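Long-range contact in RV1873 (PDB 2JEK), which is a conserved all-helical protein of unknown function from Mycobacterium tuberculosis, folded as a right-handed superhelix: residues A[12-17]-A[69-74]. Numbering follows the deposited sequence.
Sequences RFVYAQ and LQHDLL
Val14, Phe13 and Gln17 on helix 11-17 pack against Leu74, Leu73 and His71 in the turn between helices 62-70 and 74-87. The contact is apolar and partly buried, with a water bridge at one side. Leu74 enters between the three helix residues. Its CD2 lies 3.8 Å from Phe13 CB, so it meets the base of that side chain. The Phe13 ring itself leads away, to an edge-to-face pairing with Tyr68.

Val14 splits its two methyls. Val14 CG1 stands anti to the backbone N (chi1 173°) and touches Leu73 CD2 at 3.9 Å. Val14 CG2, beside the backbone N, reaches both Leu74 and the imidazole, with His71 CE1 3.8 Å away. The Val14 and His71 side chains cross at about a right angle.

The imidazole also caps the next helix. His71 ND1 accepts from Leu74 N at 3.1 Å, nearly straight at 171°, and from Leu73 N in a more bent bond. Both donors are tilted out of the ring plane. These capping bonds link the turn to the start of helix 74-87. Leu74 CG lies over one ring face, toward its rim. In this right-handed superhelix of helices, the contact joins the N-terminal helix to the turn joining helices 62-70 and 74-87.

The extended Gln17 side chain lays its amide against Leu74 CD2, which is 3.6 Å from both Gln17 OE1 and Gln17 NE2. The amide is buried but well supplied with partners. OE1 accepts from Arg77, and NE2 donates to the carbonyl of Phe40. Gln17 NE2 also donates to a water at 3.0 Å, and that water donates to Leu74 O at 2.8 Å.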
loop_
_atom_site.group_PDB
_atom_site.type_symbol
_atom_site.label_atom_id
_atom_site.label_comp_id
_atom_site.label_asym_id
_atom_site.label_seq_id
_atom_site.Cartn_x
_atom_site.Cartn_y
_atom_site.Cartn_z
ATOM N N ARG A 12 10.536 10.438 -3.978
ATOM C CA ARG A 12 9.234 11.092 -3.982
ATOM C C ARG A 12 8.362 10.570 -2.833
ATOM O O ARG A 12 7.621 11.338 -2.214
ATOM C CB ARG A 12 8.533 10.956 -5.345
ATOM C CG ARG A 12 7.853 9.615 -5.675
ATOM C CD ARG A 12 7.436 9.643 -7.143
ATOM N NE ARG A 12 6.683 8.471 -7.598
ATOM C CZ ARG A 12 7.229 7.288 -7.889
ATOM N NH1 ARG A 12 8.525 7.087 -7.719
ATOM N NH2 ARG A 12 6.471 6.280 -8.318
ATOM N N PHE A 13 8.485 9.280 -2.526
ATOM C CA PHE A 13 7.706 8.707 -1.433
ATOM C C PHE A 13 8.264 9.136 -0.081
ATOM O O PHE A 13 7.510 9.465 0.830
ATOM C CB PHE A 13 7.653 7.183 -1.520
ATOM C CG PHE A 13 6.930 6.659 -2.730
ATOM C CD1 PHE A 13 5.539 6.661 -2.782
ATOM C CD2 PHE A 13 7.643 6.121 -3.794
ATOM C CE1 PHE A 13 4.883 6.167 -3.896
ATOM C CE2 PHE A 13 7.002 5.616 -4.916
ATOM C CZ PHE A 13 5.612 5.626 -4.953
ATOM N N VAL A 14 9.591 9.155 0.041
ATOM C CA VAL A 14 10.212 9.562 1.295
ATOM C C VAL A 14 9.780 10.982 1.668
ATOM O O VAL A 14 9.402 11.229 2.801
ATOM C CB VAL A 14 11.762 9.471 1.229
ATOM C CG1 VAL A 14 12.402 10.051 2.492
ATOM C CG2 VAL A 14 12.213 8.025 1.010
ATOM N N TYR A 15 9.819 11.897 0.703
ATOM C CA TYR A 15 9.500 13.285 0.985
ATOM C C TYR A 15 8.011 13.533 1.188
ATOM O O TYR A 15 7.644 14.412 1.953
ATOM C CB TYR A 15 10.064 14.215 -0.105
ATOM C CG TYR A 15 11.558 14.084 -0.351
ATOM C CD1 TYR A 15 12.443 13.910 0.700
ATOM C CD2 TYR A 15 12.069 14.154 -1.638
ATOM C CE1 TYR A 15 13.816 13.786 0.475
ATOM C CE2 TYR A 15 13.437 14.055 -1.877
ATOM C CZ TYR A 15 14.296 13.875 -0.816
ATOM O OH TYR A 15 15.646 13.762 -1.028
ATOM N N ALA A 16 7.159 12.782 0.488
ATOM C CA ALA A 16 5.706 12.871 0.707
ATOM C C ALA A 16 5.344 12.360 2.097
ATOM O O ALA A 16 4.483 12.917 2.776
ATOM C CB ALA A 16 4.943 12.081 -0.360
ATOM N N GLN A 17 6.012 11.293 2.516
ATOM C CA GLN A 17 5.749 10.724 3.831
ATOM C C GLN A 17 6.220 11.606 4.983
ATOM O O GLN A 17 5.613 11.607 6.049
ATOM C CB GLN A 17 6.382 9.336 3.964
ATOM C CG GLN A 17 5.695 8.242 3.147
ATOM C CD GLN A 17 6.377 6.894 3.321
ATOM O OE1 GLN A 17 7.329 6.770 4.081
ATOM N NE2 GLN A 17 5.904 5.889 2.597
ATOM N N LEU A 69 10.431 -2.052 -1.830
ATOM C CA LEU A 69 10.615 -2.962 -0.711
ATOM C C LEU A 69 12.053 -3.031 -0.212
ATOM O O LEU A 69 12.281 -3.214 0.980
ATOM C CB LEU A 69 10.126 -4.358 -1.073
ATOM C CG LEU A 69 8.610 -4.501 -1.231
ATOM C CD1 LEU A 69 8.326 -5.901 -1.719
ATOM C CD2 LEU A 69 7.900 -4.251 0.083
ATOM N N GLN A 70 13.008 -2.906 -1.127
ATOM C CA GLN A 70 14.430 -2.952 -0.762
ATOM C C GLN A 70 14.870 -1.689 -0.034
ATOM O O GLN A 70 15.858 -1.704 0.710
ATOM C CB GLN A 70 15.301 -3.101 -2.004
ATOM C CG GLN A 70 15.256 -4.458 -2.667
ATOM C CD GLN A 70 16.056 -4.478 -3.959
ATOM O OE1 GLN A 70 15.907 -3.598 -4.817
ATOM N NE2 GLN A 70 16.911 -5.484 -4.104
ATOM N N HIS A 71 14.155 -0.590 -0.268
ATOM C CA HIS A 71 14.524 0.704 0.307
ATOM C C HIS A 71 14.456 0.608 1.824
ATOM O O HIS A 71 13.442 0.186 2.379
ATOM C CB HIS A 71 13.581 1.793 -0.212
ATOM C CG HIS A 71 14.031 3.185 0.101
ATOM N ND1 HIS A 71 13.917 3.736 1.357
ATOM C CD2 HIS A 71 14.583 4.140 -0.684
ATOM C CE1 HIS A 71 14.394 4.969 1.339
ATOM N NE2 HIS A 71 14.802 5.240 0.111
ATOM N N ASP A 72 15.541 0.986 2.509
ATOM C CA ASP A 72 15.650 0.705 3.945
ATOM C C ASP A 72 14.787 1.615 4.840
ATOM O O ASP A 72 14.709 1.420 6.062
ATOM C CB ASP A 72 17.121 0.732 4.388
ATOM C CG ASP A 72 17.351 0.030 5.726
ATOM O OD1 ASP A 72 16.688 -0.993 6.004
ATOM O OD2 ASP A 72 18.193 0.518 6.514
ATOM N N LEU A 73 14.130 2.606 4.230
ATOM C CA LEU A 73 13.107 3.380 4.923
ATOM C C LEU A 73 11.703 2.938 4.478
ATOM O O LEU A 73 10.871 2.589 5.311
ATOM C CB LEU A 73 13.294 4.893 4.721
ATOM C CG LEU A 73 12.408 5.739 5.645
ATOM C CD1 LEU A 73 12.942 5.717 7.078
ATOM C CD2 LEU A 73 12.278 7.166 5.134
ATOM N N LEU A 74 11.478 2.928 3.169
ATOM C CA LEU A 74 10.133 2.676 2.626
ATOM C C LEU A 74 9.641 1.244 2.819
ATOM O O LEU A 74 8.468 1.025 3.107
ATOM C CB LEU A 74 10.074 3.042 1.147
ATOM C CG LEU A 74 10.357 4.507 0.798
ATOM C CD1 LEU A 74 10.484 4.691 -0.698
ATOM C CD2 LEU A 74 9.296 5.419 1.371
HETATM O O HOH W 1 6.378 2.930 2.811
#